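Local atomic coordinates of serine--tRNA ligase, cytoplasmic (Candida albicans, PDB entry 3QO8), a protein that catalyses the two-step attachment of serine to its cognate tRNA, activating serine with ATP to seryl-adenylate and then transferring it to the tRNA acceptor end. Residues A[210-215]-A[240-244]; A[243-247]-A[273-279]; A[298-303]-A[403-409]. One frame throughout, in Å; residues are numbered along the deposited sequence.

Contact 1: residues A[210-215]-A[240-244]; sequences PVMMNK and EKYLI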
loop_
_atom_site.group_PDB
_atom_site.type_symbol
_atom_site.label_atom_id
_atom_site.label_comp_id
_atom_site.label_asym_id
_atom_site.label_seq_id
_atom_site.Cartn_x
_atom_site.Cartn_y
_atom_site.Cartn_z
ATOM N N PRO A 210 0.984 8.630 4.044
ATOM C CA PRO A 210 0.668 7.258 4.453
ATOM C C PRO A 210 -0.541 6.775 3.658
ATOM O O PRO A 210 -1.359 7.596 3.246
ATOM C CB PRO A 210 0.309 7.415 5.931
ATOM C CG PRO A 210 -0.177 8.832 6.046
ATOM C CD PRO A 210 0.652 9.618 5.088
ATOM N N VAL A 211 -0.647 5.477 3.416
ATOM C CA VAL A 211 -1.753 4.960 2.608
ATOM C C VAL A 211 -2.895 4.397 3.439
ATOM O O VAL A 211 -3.879 3.883 2.887
ATOM C CB VAL A 211 -1.284 3.882 1.603
ATOM C CG1 VAL A 211 -0.311 4.491 0.614
ATOM C CG2 VAL A 211 -0.658 2.695 2.331
ATOM N N MET A 212 -2.756 4.480 4.763
ATOM C CA MET A 212 -3.848 4.155 5.675
ATOM C C MET A 212 -4.293 5.410 6.408
ATOM O O MET A 212 -3.473 6.271 6.736
ATOM C CB MET A 212 -3.400 3.129 6.714
ATOM C CG MET A 212 -3.128 1.766 6.140
ATOM S SD MET A 212 -2.799 0.578 7.441
ATOM C CE MET A 212 -2.278 -0.830 6.456
ATOM N N MET A 213 -5.589 5.513 6.671
ATOM C CA MET A 213 -6.140 6.647 7.411
ATOM C C MET A 213 -7.133 6.162 8.436
ATOM O O MET A 213 -7.853 5.192 8.188
ATOM C CB MET A 213 -6.847 7.634 6.480
ATOM C CG MET A 213 -5.926 8.593 5.765
ATOM S SD MET A 213 -6.851 9.811 4.799
ATOM C CE MET A 213 -7.550 10.917 6.012
ATOM N N ASN A 214 -7.171 6.840 9.582
ATOM C CA ASN A 214 -8.205 6.590 10.574
ATOM C C ASN A 214 -9.558 6.900 9.951
ATOM O O ASN A 214 -9.661 7.796 9.121
ATOM C CB ASN A 214 -7.991 7.463 11.810
ATOM C CG ASN A 214 -6.821 6.989 12.666
ATOM O OD1 ASN A 214 -6.577 5.788 12.794
ATOM N ND2 ASN A 214 -6.094 7.932 13.252
ATOM N N LYS A 215 -10.589 6.166 10.353
ATOM C CA LYS A 215 -11.923 6.348 9.796
ATOM C C LYS A 215 -12.471 7.756 10.022
ATOM O O LYS A 215 -13.007 8.378 9.107
ATOM C CB LYS A 215 -12.887 5.310 10.374
ATOM C CG LYS A 215 -12.497 3.870 10.064
ATOM C CD LYS A 215 -13.640 2.891 10.322
ATOM C CE LYS A 215 -13.917 2.714 11.811
ATOM N NZ LYS A 215 -14.958 1.672 12.047
ATOM N N GLU A 240 -10.168 -0.626 12.839
ATOM C CA GLU A 240 -10.282 -0.577 11.390
ATOM C C GLU A 240 -9.702 0.734 10.897
ATOM O O GLU A 240 -9.795 1.755 11.578
ATOM C CB GLU A 240 -11.748 -0.681 10.963
ATOM C CG GLU A 240 -12.435 -1.964 11.403
ATOM C CD GLU A 240 -13.926 -1.965 11.098
ATOM O OE1 GLU A 240 -14.416 -0.975 10.513
ATOM O OE2 GLU A 240 -14.608 -2.954 11.448
ATOM N N LYS A 241 -9.095 0.692 9.717
ATOM C CA LYS A 241 -8.642 1.884 9.028
ATOM C C LYS A 241 -9.101 1.746 7.573
ATOM O O LYS A 241 -9.628 0.712 7.174
ATOM C CB LYS A 241 -7.109 2.027 9.119
ATOM C CG LYS A 241 -6.559 2.007 10.570
ATOM C CD LYS A 241 -5.055 2.237 10.590
ATOM C CE LYS A 241 -4.496 2.138 12.019
ATOM N NZ LYS A 241 -5.064 3.156 12.954
ATOM N N TYR A 242 -8.910 2.788 6.786
ATOM C CA TYR A 242 -9.149 2.695 5.353
ATOM C C TYR A 242 -7.845 2.869 4.586
ATOM O O TYR A 242 -6.975 3.629 5.001
ATOM C CB TYR A 242 -10.149 3.764 4.921
ATOM C CG TYR A 242 -11.553 3.481 5.394
ATOM C CD1 TYR A 242 -12.438 2.764 4.605
ATOM C CD2 TYR A 242 -11.984 3.903 6.644
ATOM C CE1 TYR A 242 -13.720 2.489 5.037
ATOM C CE2 TYR A 242 -13.264 3.632 7.086
ATOM C CZ TYR A 242 -14.129 2.926 6.280
ATOM O OH TYR A 242 -15.407 2.657 6.720
ATOM N N LEU A 243 -7.715 2.165 3.469
ATOM C CA LEU A 243 -6.685 2.486 2.491
ATOM C C LEU A 243 -7.124 3.698 1.672
ATOM O O LEU A 243 -8.306 3.830 1.328
ATOM C CB LEU A 243 -6.443 1.290 1.571
ATOM C CG LEU A 243 -5.690 0.131 2.236
ATOM C CD1 LEU A 243 -5.607 -1.040 1.262
ATOM C CD2 LEU A 243 -4.295 0.583 2.650
ATOM N N ILE A 244 -6.186 4.583 1.352
ATOM C CA ILE A 244 -6.522 5.799 0.618
ATOM C C ILE A 244 -6.725 5.529 -0.869
ATOM O O ILE A 244 -6.093 4.635 -1.423
ATOM C CB ILE A 244 -5.446 6.899 0.811
ATOM C CG1 ILE A 244 -4.130 6.523 0.109
ATOM C CG2 ILE A 244 -5.246 7.189 2.335
ATOM C CD1 ILE A 244 -3.029 7.605 0.190
HETATM O O HOH W 1 -10.026 4.092 12.175
#
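Met213 and Tyr242 form the antiparallel hydrogen-bonded pair of two short strands, with Met213 N to Tyr242 O at 2.9 Å and Tyr242 N to Met213 O at 3.0 Å; the strand segments make an angle of 134°, and Ile244 N extends the pairing to Val211 O at 2.9 Å. In the adjoining non-hydrogen-bonded pair, Met212 and Leu243 send their side chains to one face and run side by side, Met212 CG resting 3.9 Å from Leu243 CD2. The opposite face takes Met213, whose CG meets Ile244 CG2 at 3.8 Å, the two side chains crossing at about a right angle. Ile244 has its CG1 branch between backbone N and carbonyl carbon (chi1 69°), which carries CD1 back over the Val211 backbone. Helix 248-252 covers this side, touching both Met213 and Ile244.

Polar groups gather where the strand gives way to helix 215-218. Lys241 lies alongside Asn214 and turns at its last torsion, placing NZ 3.0 Å from Asn214 OD1; the same ammonium also bonds to the carbonyl of Val173 of the second subunit. Lys215 reaches across to Glu240 in a salt bridge, NZ to OE1 3.1 Å, meeting the oxygen from above the carboxylate plane.

Strand 212-214 is an outer strand of a small three-stranded antiparallel sheet, order 212-214, 239-243, 233-236, in which strand 239-243 is central; the sheet lies against the second subunit of the homodimer.

Contact 2: residues A[243-247]-A[273-279]; sequences LIATS and GYSSCFR. With SSA (5'-O-(N-(L-seryl)-sulfamoyl)adenosine), chain B.
The serine and adenylate pocket of this class II synthetase is bordered here by two neighbours, the 243-247 loop with Thr246 and the end of strand 269-278 with Arg279, and both residues grip the bound seryl-adenylate analogue. Arg279 holds Ala245 O side-on with two nitrogens, NE and NH2, each 3.1 Å from that one oxygen and both approaching it from the same face of the carbonyl plane. The oxygen lies at the guanidinium edge, in its plane, so the double grip limits rotation of the group. The two terminal nitrogens of Arg279 also reach the ligand: NH1 meets sulfamoyl O1S at 2.8 Å in a fairly straight bond (157°), and NH2 meets the seryl carbonyl O9 at 3.0 Å, while the adenine C8 lies over one guanidinium face. With O1S standing where a phosphate oxygen of the natural adenylate would be, this is consistent with the motif 2 arginine of class II enzymes, which binds the alpha-phosphate and probably offsets its charge.

Thr246 turns OG1 away from its backbone N (chi1 159°), where it accepts from the ligand amino group N10 at 3.0 Å. The same hydroxyl is bonded to Lys300 NZ and caps Glu248 N at the start of helix 248-252.

Behind the pocket, Phe278 N donates to Ile244 O at 2.9 Å, fastening the loop to the end of strand 269-278. Leu243 CD1 lies over one face of the Phe278 ring, offset toward its rim, while Val211 of the second subunit also packs on that phenylalanine. Farther along, Ser247 CB abuts Ser275 OG at 3.3 Å, and a water bonded to both hydroxyls bridges the two serines; Ser275 OG itself donates to Ser276 O.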
loop_
_atom_site.group_PDB
_atom_site.type_symbol
_atom_site.label_atom_id
_atom_site.label_comp_id
_atom_site.label_asym_id
_atom_site.label_seq_id
_atom_site.Cartn_x
_atom_site.Cartn_y
_atom_site.Cartn_z
ATOM N N LEU A 243 -7.715 2.165 3.469
ATOM C CA LEU A 243 -6.685 2.486 2.491
ATOM C C LEU A 243 -7.124 3.698 1.672
ATOM O O LEU A 243 -8.306 3.830 1.328
ATOM C CB LEU A 243 -6.443 1.290 1.571
ATOM C CG LEU A 243 -5.690 0.131 2.236
ATOM C CD1 LEU A 243 -5.607 -1.040 1.262
ATOM C CD2 LEU A 243 -4.295 0.583 2.650
ATOM N N ILE A 244 -6.186 4.583 1.352
ATOM C CA ILE A 244 -6.522 5.799 0.618
ATOM C C ILE A 244 -6.725 5.529 -0.869
ATOM O O ILE A 244 -6.093 4.635 -1.423
ATOM C CB ILE A 244 -5.446 6.899 0.811
ATOM C CG1 ILE A 244 -4.130 6.523 0.109
ATOM C CG2 ILE A 244 -5.246 7.189 2.335
ATOM C CD1 ILE A 244 -3.029 7.605 0.190
ATOM N N ALA A 245 -7.624 6.298 -1.496
ATOM C CA ALA A 245 -7.860 6.238 -2.934
ATOM C C ALA A 245 -6.945 7.203 -3.674
ATOM O O ALA A 245 -6.754 7.094 -4.885
ATOM C CB ALA A 245 -9.352 6.569 -3.245
ATOM N N THR A 246 -6.369 8.152 -2.938
ATOM C CA THR A 246 -5.543 9.199 -3.535
ATOM C C THR A 246 -4.861 9.946 -2.403
ATOM O O THR A 246 -5.438 10.088 -1.325
ATOM C CB THR A 246 -6.404 10.211 -4.381
ATOM O OG1 THR A 246 -5.688 11.443 -4.537
ATOM C CG2 THR A 246 -7.726 10.514 -3.691
ATOM N N SER A 247 -3.637 10.418 -2.635
ATOM C CA SER A 247 -2.938 11.178 -1.601
ATOM C C SER A 247 -3.668 12.470 -1.231
ATOM O O SER A 247 -3.380 13.083 -0.200
ATOM C CB SER A 247 -1.466 11.440 -1.962
ATOM O OG SER A 247 -1.339 12.214 -3.152
ATOM N N GLY A 273 2.327 15.614 -3.798
ATOM C CA GLY A 273 1.989 14.425 -3.039
ATOM C C GLY A 273 2.385 13.173 -3.786
ATOM O O GLY A 273 2.263 13.117 -4.996
ATOM N N TYR A 274 2.875 12.172 -3.068
ATOM C CA TYR A 274 3.159 10.883 -3.684
ATOM C C TYR A 274 2.655 9.767 -2.788
ATOM O O TYR A 274 2.912 9.763 -1.574
ATOM C CB TYR A 274 4.664 10.694 -3.949
ATOM C CG TYR A 274 5.003 9.240 -4.199
ATOM C CD1 TYR A 274 4.441 8.557 -5.279
ATOM C CD2 TYR A 274 5.826 8.533 -3.341
ATOM C CE1 TYR A 274 4.706 7.227 -5.506
ATOM C CE2 TYR A 274 6.116 7.180 -3.577
ATOM C CZ TYR A 274 5.546 6.537 -4.660
ATOM O OH TYR A 274 5.799 5.205 -4.918
ATOM N N SER A 275 1.934 8.822 -3.378
ATOM C CA SER A 275 1.509 7.651 -2.628
ATOM C C SER A 275 1.064 6.602 -3.617
ATOM O O SER A 275 0.799 6.911 -4.781
ATOM C CB SER A 275 0.329 8.002 -1.718
ATOM O OG SER A 275 -0.864 8.193 -2.493
ATOM N N SER A 276 0.972 5.365 -3.157
ATOM C CA SER A 276 0.126 4.396 -3.836
ATOM C C SER A 276 -1.336 4.732 -3.520
ATOM O O SER A 276 -1.621 5.435 -2.537
ATOM C CB SER A 276 0.472 2.970 -3.415
ATOM O OG SER A 276 1.707 2.596 -4.007
ATOM N N CYS A 277 -2.237 4.239 -4.366
ATOM C CA CYS A 277 -3.668 4.527 -4.302
ATOM C C CYS A 277 -4.414 3.230 -4.522
ATOM O O CYS A 277 -4.030 2.429 -5.373
ATOM C CB CYS A 277 -4.058 5.534 -5.397
ATOM S SG CYS A 277 -3.061 7.057 -5.348
ATOM N N PHE A 278 -5.489 3.023 -3.769
ATOM C CA PHE A 278 -6.207 1.745 -3.802
ATOM C C PHE A 278 -7.688 1.992 -4.022
ATOM O O PHE A 278 -8.302 2.777 -3.296
ATOM C CB PHE A 278 -5.961 0.981 -2.488
ATOM C CG PHE A 278 -4.499 0.790 -2.187
ATOM C CD1 PHE A 278 -3.820 -0.326 -2.653
ATOM C CD2 PHE A 278 -3.791 1.763 -1.490
ATOM C CE1 PHE A 278 -2.452 -0.478 -2.407
ATOM C CE2 PHE A 278 -2.438 1.616 -1.245
ATOM C CZ PHE A 278 -1.774 0.493 -1.694
ATOM N N ARG A 279 -8.259 1.333 -5.032
ATOM C CA ARG A 279 -9.654 1.541 -5.358
ATOM C C ARG A 279 -10.342 0.226 -5.695
ATOM O O ARG A 279 -9.846 -0.547 -6.498
ATOM C CB ARG A 279 -9.768 2.517 -6.526
ATOM C CG ARG A 279 -9.081 3.838 -6.249
ATOM C CD ARG A 279 -9.379 4.863 -7.326
ATOM N NE ARG A 279 -8.666 6.102 -7.045
ATOM C CZ ARG A 279 -8.943 7.273 -7.611
ATOM N NH1 ARG A 279 -9.943 7.378 -8.496
ATOM N NH2 ARG A 279 -8.224 8.344 -7.276
HETATM N N10 SSA B . -7.075 13.586 -6.119
HETATM C CA SSA B . -7.745 13.683 -7.413
HETATM C CB SSA B . -6.804 14.304 -8.445
HETATM O OG SSA B . -5.740 13.389 -8.773
HETATM C C9 SSA B . -8.192 12.325 -7.875
HETATM O O9 SSA B . -7.894 11.308 -7.260
HETATM N N8 SSA B . -8.919 12.298 -8.988
HETATM S S1 SSA B . -9.225 10.949 -9.797
HETATM O O1S SSA B . -10.130 10.072 -9.111
HETATM O O2S SSA B . -9.761 11.303 -11.070
HETATM O "O5'" SSA B . -7.906 10.201 -10.066
HETATM C "C5'" SSA B . -6.800 10.858 -10.661
HETATM C "C4'" SSA B . -6.240 9.987 -11.790
HETATM O "O4'" SSA B . -5.806 8.697 -11.342
HETATM C "C3'" SSA B . -7.242 9.680 -12.880
HETATM O "O3'" SSA B . -7.388 10.816 -13.746
HETATM C "C2'" SSA B . -6.581 8.481 -13.550
HETATM O "O2'" SSA B . -5.520 8.916 -14.422
HETATM C "C1'" SSA B . -5.946 7.733 -12.378
HETATM N N9 SSA B . -6.834 6.645 -11.921
HETATM C C8 SSA B . -8.020 6.774 -11.303
HETATM N N7 SSA B . -8.520 5.541 -11.067
HETATM C C5 SSA B . -7.628 4.649 -11.538
HETATM C C6 SSA B . -7.591 3.269 -11.565
HETATM N N6 SSA B . -8.623 2.574 -11.039
HETATM N N1 SSA B . -6.526 2.643 -12.117
HETATM C C2 SSA B . -5.514 3.350 -12.635
HETATM N N3 SSA B . -5.518 4.689 -12.613
HETATM C C4 SSA B . -6.571 5.352 -12.082
HETATM O O HOH W 2 -9.018 2.198 -0.730
HETATM O O HOH W 3 -1.043 9.924 -4.643
#

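Contact 3: residues A[298-303]-A[403-409]; sequences FEKIEQ and STLSATE. With SSA (5'-O-(N-(L-seryl)-sulfamoyl)adenosine), chain B.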
loop_
_atom_site.group_PDB
_atom_site.type_symbol
_atom_site.label_atom_id
_atom_site.label_comp_id
_atom_site.label_asym_id
_atom_site.label_seq_id
_atom_site.Cartn_x
_atom_site.Cartn_y
_atom_site.Cartn_z
ATOM N N PHE A 298 -2.372 1.669 -7.703
ATOM C CA PHE A 298 -1.528 2.407 -8.641
ATOM C C PHE A 298 -0.819 3.528 -7.907
ATOM O O PHE A 298 -1.226 3.897 -6.796
ATOM C CB PHE A 298 -2.349 2.942 -9.848
ATOM C CG PHE A 298 -3.425 3.935 -9.477
ATOM C CD1 PHE A 298 -3.169 5.298 -9.490
ATOM C CD2 PHE A 298 -4.698 3.502 -9.122
ATOM C CE1 PHE A 298 -4.173 6.218 -9.157
ATOM C CE2 PHE A 298 -5.689 4.397 -8.765
ATOM C CZ PHE A 298 -5.439 5.760 -8.789
ATOM N N GLU A 299 0.261 4.040 -8.493
ATOM C CA GLU A 299 0.956 5.196 -7.913
ATOM C C GLU A 299 0.508 6.507 -8.557
ATOM O O GLU A 299 0.125 6.531 -9.723
ATOM C CB GLU A 299 2.477 5.043 -8.040
ATOM C CG GLU A 299 3.066 3.971 -7.078
ATOM C CD GLU A 299 2.617 2.566 -7.443
ATOM O OE1 GLU A 299 2.990 2.090 -8.533
ATOM O OE2 GLU A 299 1.894 1.939 -6.642
ATOM N N LYS A 300 0.571 7.599 -7.802
ATOM C CA LYS A 300 0.141 8.888 -8.332
ATOM C C LYS A 300 0.923 10.020 -7.681
ATOM O O LYS A 300 1.041 10.085 -6.448
ATOM C CB LYS A 300 -1.374 9.091 -8.129
ATOM C CG LYS A 300 -1.912 10.439 -8.696
ATOM C CD LYS A 300 -3.471 10.483 -8.765
ATOM C CE LYS A 300 -4.128 10.179 -7.399
ATOM N NZ LYS A 300 -3.555 10.996 -6.288
ATOM N N ILE A 301 1.478 10.884 -8.523
ATOM C CA ILE A 301 1.977 12.178 -8.097
ATOM C C ILE A 301 0.831 13.187 -8.201
ATOM O O ILE A 301 0.261 13.394 -9.274
ATOM C CB ILE A 301 3.173 12.648 -8.948
ATOM C CG1 ILE A 301 4.294 11.593 -8.917
ATOM C CG2 ILE A 301 3.665 14.015 -8.457
ATOM C CD1 ILE A 301 4.680 11.151 -7.501
ATOM N N GLU A 302 0.530 13.817 -7.070
ATOM C CA GLU A 302 -0.629 14.668 -6.876
ATOM C C GLU A 302 -0.181 16.108 -6.610
ATOM O O GLU A 302 0.773 16.338 -5.861
ATOM C CB GLU A 302 -1.376 14.163 -5.626
ATOM C CG GLU A 302 -2.625 14.958 -5.256
ATOM C CD GLU A 302 -3.808 14.653 -6.171
ATOM O OE1 GLU A 302 -3.616 13.904 -7.159
ATOM O OE2 GLU A 302 -4.932 15.151 -5.894
ATOM N N GLN A 303 -0.860 17.079 -7.212
ATOM C CA GLN A 303 -0.713 18.474 -6.788
ATOM C C GLN A 303 -1.749 18.765 -5.716
ATOM O O GLN A 303 -2.942 18.539 -5.927
ATOM C CB GLN A 303 -0.992 19.437 -7.946
ATOM C CG GLN A 303 -0.083 19.308 -9.127
ATOM C CD GLN A 303 -0.437 20.333 -10.190
ATOM O OE1 GLN A 303 -0.290 21.532 -9.976
ATOM N NE2 GLN A 303 -0.930 19.863 -11.327
ATOM N N SER A 403 -5.037 18.433 -8.027
ATOM C CA SER A 403 -4.961 18.038 -9.425
ATOM C C SER A 403 -3.977 16.898 -9.604
ATOM O O SER A 403 -2.871 16.926 -9.067
ATOM C CB SER A 403 -4.571 19.225 -10.312
ATOM O OG SER A 403 -4.326 18.805 -11.652
ATOM N N THR A 404 -4.376 15.884 -10.360
ATOM C CA THR A 404 -3.422 14.868 -10.748
ATOM C C THR A 404 -2.238 15.555 -11.425
ATOM O O THR A 404 -2.430 16.470 -12.214
ATOM C CB THR A 404 -4.031 13.910 -11.771
ATOM O OG1 THR A 404 -5.340 13.513 -11.339
ATOM C CG2 THR A 404 -3.132 12.693 -11.961
ATOM N N LEU A 405 -1.017 15.134 -11.114
ATOM C CA LEU A 405 0.080 15.416 -12.030
ATOM C C LEU A 405 0.236 14.193 -12.926
ATOM O O LEU A 405 0.018 14.273 -14.125
ATOM C CB LEU A 405 1.403 15.735 -11.315
ATOM C CG LEU A 405 2.491 16.034 -12.360
ATOM C CD1 LEU A 405 2.318 17.437 -12.962
ATOM C CD2 LEU A 405 3.890 15.854 -11.823
ATOM N N SER A 406 0.589 13.050 -12.340
ATOM C CA SER A 406 0.635 11.802 -13.105
ATOM C C SER A 406 0.212 10.598 -12.284
ATOM O O SER A 406 0.833 10.291 -11.268
ATOM C CB SER A 406 2.029 11.550 -13.685
ATOM O OG SER A 406 2.075 10.304 -14.383
ATOM N N ALA A 407 -0.865 9.943 -12.714
ATOM C CA ALA A 407 -1.171 8.597 -12.256
ATOM C C ALA A 407 -0.272 7.706 -13.098
ATOM O O ALA A 407 -0.454 7.597 -14.308
ATOM C CB ALA A 407 -2.627 8.275 -12.496
ATOM N N THR A 408 0.737 7.103 -12.479
ATOM C CA THR A 408 1.877 6.644 -13.267
ATOM C C THR A 408 1.588 5.428 -14.166
ATOM O O THR A 408 2.017 5.394 -15.325
ATOM C CB THR A 408 3.131 6.398 -12.379
ATOM O OG1 THR A 408 2.830 5.398 -11.402
ATOM C CG2 THR A 408 3.524 7.698 -11.634
ATOM N N GLU A 409 0.898 4.426 -13.642
ATOM C CA GLU A 409 0.602 3.251 -14.464
ATOM C C GLU A 409 -0.248 3.661 -15.686
ATOM O O GLU A 409 0.006 3.207 -16.805
ATOM C CB GLU A 409 -0.099 2.154 -13.658
ATOM C CG GLU A 409 0.884 1.256 -12.826
ATOM C CD GLU A 409 1.261 1.842 -11.464
ATOM O OE1 GLU A 409 0.790 2.940 -11.122
ATOM O OE2 GLU A 409 2.052 1.194 -10.731
HETATM N N10 SSA B . -7.075 13.586 -6.119
HETATM C CA SSA B . -7.745 13.683 -7.413
HETATM C CB SSA B . -6.804 14.304 -8.445
HETATM O OG SSA B . -5.740 13.389 -8.773
HETATM C C9 SSA B . -8.192 12.325 -7.875
HETATM O O9 SSA B . -7.894 11.308 -7.260
HETATM N N8 SSA B . -8.919 12.298 -8.988
HETATM S S1 SSA B . -9.225 10.949 -9.797
HETATM O O1S SSA B . -10.130 10.072 -9.111
HETATM O O2S SSA B . -9.761 11.303 -11.070
HETATM O "O5'" SSA B . -7.906 10.201 -10.066
HETATM C "C5'" SSA B . -6.800 10.858 -10.661
HETATM C "C4'" SSA B . -6.240 9.987 -11.790
HETATM O "O4'" SSA B . -5.806 8.697 -11.342
HETATM C "C3'" SSA B . -7.242 9.680 -12.880
HETATM O "O3'" SSA B . -7.388 10.816 -13.746
HETATM C "C2'" SSA B . -6.581 8.481 -13.550
HETATM O "O2'" SSA B . -5.520 8.916 -14.422
HETATM C "C1'" SSA B . -5.946 7.733 -12.378
HETATM N N9 SSA B . -6.834 6.645 -11.921
HETATM C C8 SSA B . -8.020 6.774 -11.303
HETATM N N7 SSA B . -8.520 5.541 -11.067
HETATM C C5 SSA B . -7.628 4.649 -11.538
HETATM C C6 SSA B . -7.591 3.269 -11.565
HETATM N N6 SSA B . -8.623 2.574 -11.039
HETATM N N1 SSA B . -6.526 2.643 -12.117
HETATM C C2 SSA B . -5.514 3.350 -12.635
HETATM N N3 SSA B . -5.518 4.689 -12.613
HETATM C C4 SSA B . -6.571 5.352 -12.082
#
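Glu302 and Thr404, an antiparallel non-hydrogen-bonded pair whose side chains diverge, both reach the seryl end of the ligand. The ligand hydroxyl OG donates to Glu302 OE1 at 2.7 Å and accepts from Thr404 OG1 at 2.6 Å, while the amino group N10 donates to Glu302 OE2 at 2.7 Å. Glu302 CG lies opposite the backbone N (chi1 179°) and the chain then bends at chi2, presenting both oxygens to the analogue. Lys300 NZ forms a salt bridge to OE1 from above the carboxylate plane and also bonds Thr246 OG1.

At the other end, Glu409 OE1 accepts from Glu299 N on its syn side, 2.9 Å away. The Glu299 OE1 and Glu409 OE2 oxygens stand 2.6 Å apart, with carboxylate planes 74° apart; one of these acids probably holds a proton. Glu299 OE2 bonds Ser276 OG, and OE1 also bonds Asn188 and, on the second subunit, Gln208.

Midway along the pair, Ile301 O accepts from both Leu405 N and Ser406 N, a classic beta bulge shifting the register by one residue. Ile301 CG2 and Leu405 CD2 pack side by side beneath helix 183-200. Phe298 lays one ring face over the adenine, N3 above its centre, and Ala407 CB touches the ribose.

The bonds to hydroxyl and amino group are consistent with this strand pair helping to recognise serine, while Phe298 stacks on the adenine.

The three contacts run from the small sheet at the dimer interface to the bound ligand. Contacts 1 and 2 share Leu243 and Ile244, their centres about 10 Å apart, and Val211 CG1 touches Ser276 O at 3.5 Å. Strands 269-278 and 297-307 are sheet neighbours, joining contacts 2 and 3 (centres about 9 Å apart) through probable hydrogen bonds from Cys277 N to Phe298 O and from Gly273 N to Glu302 O, both 2.7 Å. Contacts 2 and 3 each touch the same adenylate analogue, whereas contact 1, about 19 Å from contact 3 between centres, stays clear of it; all three contacts reach the second subunit, contact 3 through Glu299.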